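Flagellar basal body protein (Helicobacter pylori, PDB 5NPY) probably builds the flagellar hook, the curved segment that joins the basal body rod to the filament of the bacterial flagellum. Local coordinates at residues H88-I99 with N120-F128. Numbering follows the deposited sequence.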
loop_
_atom_site.group_PDB
_atom_site.type_symbol
_atom_site.label_atom_id
_atom_site.label_comp_id
_atom_site.label_asym_id
_atom_site.label_seq_id
_atom_site.Cartn_x
_atom_site.Cartn_y
_atom_site.Cartn_z
ATOM N N HIS A 88 -0.347 -17.598 34.795
ATOM C CA HIS A 88 0.703 -18.181 35.617
ATOM C C HIS A 88 2.043 -18.002 34.921
ATOM O O HIS A 88 2.164 -18.244 33.718
ATOM C CB HIS A 88 0.406 -19.654 35.895
ATOM C CG HIS A 88 -0.755 -19.851 36.817
ATOM N ND1 HIS A 88 -1.350 -21.075 37.024
ATOM C CD2 HIS A 88 -1.437 -18.966 37.585
ATOM C CE1 HIS A 88 -2.341 -20.938 37.888
ATOM N NE2 HIS A 88 -2.416 -19.668 38.241
ATOM N N MET A 89 3.045 -17.549 35.672
ATOM C CA MET A 89 4.351 -17.275 35.090
ATOM C C MET A 89 5.415 -17.381 36.170
ATOM O O MET A 89 5.114 -17.389 37.367
ATOM C CB MET A 89 4.396 -15.889 34.427
ATOM C CG MET A 89 4.041 -14.731 35.368
ATOM S SD MET A 89 3.966 -13.144 34.505
ATOM C CE MET A 89 2.356 -13.268 33.723
ATOM N N ALA A 90 6.668 -17.467 35.727
ATOM C CA ALA A 90 7.808 -17.595 36.623
ATOM C C ALA A 90 8.951 -16.724 36.123
ATOM O O ALA A 90 9.204 -16.648 34.917
ATOM C CB ALA A 90 8.275 -19.053 36.746
ATOM N N TYR A 91 9.635 -16.071 37.059
ATOM C CA TYR A 91 10.747 -15.180 36.763
ATOM C C TYR A 91 12.054 -15.871 37.127
ATOM O O TYR A 91 12.216 -16.343 38.258
ATOM C CB TYR A 91 10.603 -13.862 37.535
ATOM C CG TYR A 91 11.690 -12.841 37.247
ATOM C CD1 TYR A 91 12.524 -12.379 38.258
ATOM C CD2 TYR A 91 11.884 -12.338 35.962
ATOM C CE1 TYR A 91 13.522 -11.436 37.999
ATOM C CE2 TYR A 91 12.880 -11.399 35.696
ATOM C CZ TYR A 91 13.692 -10.954 36.722
ATOM O OH TYR A 91 14.672 -10.027 36.467
ATOM N N GLN A 92 12.974 -15.945 36.169
ATOM C CA GLN A 92 14.341 -16.383 36.420
ATOM C C GLN A 92 15.258 -15.173 36.501
ATOM O O GLN A 92 15.065 -14.194 35.781
ATOM C CB GLN A 92 14.845 -17.310 35.319
ATOM C CG GLN A 92 14.333 -18.722 35.359
ATOM C CD GLN A 92 15.074 -19.597 34.366
ATOM O OE1 GLN A 92 14.659 -20.716 34.074
ATOM N NE2 GLN A 92 16.184 -19.082 33.839
ATOM N N GLY A 93 16.253 -15.241 37.364
ATOM C CA GLY A 93 17.172 -14.130 37.542
ATOM C C GLY A 93 16.871 -13.323 38.790
ATOM O O GLY A 93 16.076 -13.715 39.650
ATOM N N LYS A 94 17.536 -12.168 38.880
ATOM C CA LYS A 94 17.390 -11.273 40.019
ATOM C C LYS A 94 16.270 -10.275 39.755
ATOM O O LYS A 94 16.207 -9.674 38.678
ATOM C CB LYS A 94 18.698 -10.533 40.303
ATOM C CG LYS A 94 19.164 -10.629 41.759
ATOM C CD LYS A 94 19.432 -12.085 42.153
ATOM C CE LYS A 94 19.993 -12.211 43.560
ATOM N NZ LYS A 94 19.964 -13.634 44.012
ATOM N N GLY A 95 15.394 -10.093 40.744
ATOM C CA GLY A 95 14.270 -9.190 40.586
ATOM C C GLY A 95 12.948 -9.708 41.120
ATOM O O GLY A 95 12.851 -10.846 41.598
ATOM N N TRP A 96 11.913 -8.873 41.025
ATOM C CA TRP A 96 10.648 -9.115 41.700
ATOM C C TRP A 96 9.488 -8.711 40.814
ATOM O O TRP A 96 9.566 -7.711 40.096
ATOM C CB TRP A 96 10.552 -8.320 43.002
ATOM C CG TRP A 96 11.710 -8.548 43.906
ATOM C CD1 TRP A 96 12.914 -7.903 43.892
ATOM C CD2 TRP A 96 11.780 -9.505 44.955
ATOM N NE1 TRP A 96 13.730 -8.402 44.873
ATOM C CE2 TRP A 96 13.054 -9.388 45.541
ATOM C CE3 TRP A 96 10.887 -10.452 45.459
ATOM C CZ2 TRP A 96 13.452 -10.177 46.605
ATOM C CZ3 TRP A 96 11.286 -11.235 46.517
ATOM C CH2 TRP A 96 12.557 -11.093 47.077
ATOM N N PHE A 97 8.416 -9.495 40.879
ATOM C CA PHE A 97 7.116 -9.001 40.460
ATOM C C PHE A 97 6.706 -7.858 41.378
ATOM O O PHE A 97 7.164 -7.761 42.519
ATOM C CB PHE A 97 6.070 -10.125 40.497
ATOM C CG PHE A 97 6.297 -11.201 39.461
ATOM C CD1 PHE A 97 6.490 -10.871 38.130
ATOM C CD2 PHE A 97 6.337 -12.539 39.824
ATOM C CE1 PHE A 97 6.704 -11.849 37.177
ATOM C CE2 PHE A 97 6.553 -13.528 38.872
ATOM C CZ PHE A 97 6.740 -13.183 37.550
ATOM N N VAL A 98 5.851 -6.975 40.869
ATOM C CA VAL A 98 5.369 -5.821 41.622
ATOM C C VAL A 98 3.863 -5.908 41.735
ATOM O O VAL A 98 3.178 -6.147 40.734
ATOM C CB VAL A 98 5.742 -4.494 40.956
ATOM C CG1 VAL A 98 5.680 -3.405 41.992
ATOM C CG2 VAL A 98 7.089 -4.601 40.269
ATOM N N ILE A 99 3.350 -5.698 42.946
ATOM C CA ILE A 99 1.920 -5.759 43.223
ATOM C C ILE A 99 1.552 -4.705 44.261
ATOM O O ILE A 99 2.409 -4.132 44.935
ATOM C CB ILE A 99 1.472 -7.142 43.724
ATOM C CG1 ILE A 99 2.044 -7.389 45.109
ATOM C CG2 ILE A 99 1.888 -8.243 42.748
ATOM C CD1 ILE A 99 1.630 -8.705 45.645
ATOM N N ASN A 120 3.023 -0.726 47.869
ATOM C CA ASN A 120 3.430 -1.602 46.824
ATOM C C ASN A 120 4.203 -2.700 47.439
ATOM O O ASN A 120 4.883 -2.518 48.403
ATOM C CB ASN A 120 4.319 -0.882 45.858
ATOM C CG ASN A 120 3.544 -0.222 44.801
ATOM O OD1 ASN A 120 3.853 0.862 44.395
ATOM N ND2 ASN A 120 2.487 -0.861 44.382
ATOM N N PHE A 121 4.071 -3.871 46.886
ATOM C CA PHE A 121 4.774 -4.983 47.416
ATOM C C PHE A 121 5.561 -5.650 46.331
ATOM O O PHE A 121 5.369 -5.413 45.184
ATOM C CB PHE A 121 3.782 -5.968 48.002
ATOM C CG PHE A 121 2.920 -5.379 49.056
ATOM C CD1 PHE A 121 3.482 -4.818 50.163
ATOM C CD2 PHE A 121 1.574 -5.351 48.919
ATOM C CE1 PHE A 121 2.715 -4.251 51.127
ATOM C CE2 PHE A 121 0.789 -4.792 49.879
ATOM C CZ PHE A 121 1.359 -4.231 50.983
ATOM N N LEU A 122 6.484 -6.476 46.730
ATOM C CA LEU A 122 7.289 -7.248 45.798
ATOM C C LEU A 122 7.079 -8.729 46.071
ATOM O O LEU A 122 6.914 -9.132 47.221
ATOM C CB LEU A 122 8.763 -6.880 45.932
ATOM C CG LEU A 122 8.943 -5.378 45.745
ATOM C CD1 LEU A 122 9.779 -4.817 46.876
ATOM C CD2 LEU A 122 9.557 -5.076 44.382
ATOM N N THR A 123 7.082 -9.537 45.015
ATOM C CA THR A 123 6.873 -10.969 45.161
ATOM C C THR A 123 7.581 -11.678 44.023
ATOM O O THR A 123 7.802 -11.098 42.957
ATOM C CB THR A 123 5.373 -11.349 45.165
ATOM O OG1 THR A 123 5.232 -12.767 45.237
ATOM C CG2 THR A 123 4.684 -10.878 43.912
ATOM N N ARG A 124 7.945 -12.937 44.260
ATOM C CA ARG A 124 8.371 -13.819 43.187
ATOM C C ARG A 124 7.329 -14.890 42.881
ATOM O O ARG A 124 7.559 -15.730 42.004
ATOM C CB ARG A 124 9.732 -14.448 43.523
ATOM C CG ARG A 124 10.521 -14.923 42.293
ATOM C CD ARG A 124 11.898 -15.494 42.652
ATOM N NE ARG A 124 12.925 -14.463 42.707
ATOM C CZ ARG A 124 13.766 -14.191 41.716
ATOM N NH1 ARG A 124 13.720 -14.881 40.586
ATOM N NH2 ARG A 124 14.662 -13.229 41.864
ATOM N N ALA A 125 6.174 -14.862 43.556
ATOM C CA ALA A 125 5.059 -15.755 43.235
ATOM C C ALA A 125 4.343 -15.257 41.982
ATOM O O ALA A 125 3.844 -14.127 41.952
ATOM C CB ALA A 125 4.081 -15.840 44.406
ATOM N N GLY A 126 4.277 -16.101 40.952
ATOM C CA GLY A 126 3.704 -15.695 39.678
ATOM C C GLY A 126 2.367 -16.323 39.327
ATOM O O GLY A 126 1.949 -16.275 38.169
ATOM N N ASN A 127 1.676 -16.910 40.305
ATOM C CA ASN A 127 0.420 -17.607 40.028
ATOM C C ASN A 127 -0.718 -16.583 39.994
ATOM O O ASN A 127 -1.558 -16.483 40.892
ATOM C CB ASN A 127 0.184 -18.729 41.038
ATOM C CG ASN A 127 0.079 -18.238 42.473
ATOM O OD1 ASN A 127 0.655 -17.216 42.844
ATOM N ND2 ASN A 127 -0.668 -18.972 43.289
ATOM N N PHE A 128 -0.733 -15.811 38.908
ATOM C CA PHE A 128 -1.682 -14.723 38.728
ATOM C C PHE A 128 -2.954 -15.206 38.038
ATOM O O PHE A 128 -2.949 -16.167 37.264
ATOM C CB PHE A 128 -1.051 -13.591 37.914
ATOM C CG PHE A 128 0.189 -13.017 38.532
ATOM C CD1 PHE A 128 1.288 -12.716 37.752
ATOM C CD2 PHE A 128 0.256 -12.775 39.892
ATOM C CE1 PHE A 128 2.429 -12.185 38.315
ATOM C CE2 PHE A 128 1.394 -12.248 40.463
ATOM C CZ PHE A 128 2.480 -11.953 39.673
HETATM O O HOH W 1 8.935 -16.571 39.659
HETATM O O HOH W 2 15.692 -11.216 43.775
#
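Gly-93 O is gripped by both terminal nitrogens of Arg-124, NH2 at 2.7 Å and NH1 at 2.8 Å from that oxygen; both reach the one atom end-on, and the carbonyl oxygen lies in the guanidinium plane. The arginine thereby ties down the turn between strands 88-93 and 97-99, within the D1 domain shared by hook and rod proteins. Its reach comes from a chain extended through CG and CD and then bent at chi3 (-88°); the weak bond from NH1 to Tyr-91 O and a water shared by NH2 and Gly-95 N add further ties. Beyond the turn, strands 97-99 and 121-123 pair antiparallel: Phe-121 N reaches Ile-99 O at 2.6 Å, nearly straight at 174°, and Ile-99 N returns a bond to Phe-121 O. On one face of this pairing the methyl Thr-123 CG2 rests against Phe-97 CB, while Thr-123 OG1 accepts from Ala-125 N, forming an ST turn. Just before the strand, Trp-96 CB meets Leu-122 CD2 at 3.7 Å, with Leu-122 on the face opposite Phe-97 and Thr-123. Strand 88-93 is joined to the loop at Gly-126 by Met-89 N donating to Gly-126 O at 3.0 Å. Phe-128 makes a T-shaped stack with Phe-97, planes 72° apart, its CE1 standing 4.1 Å above the centre of the Phe-97 ring.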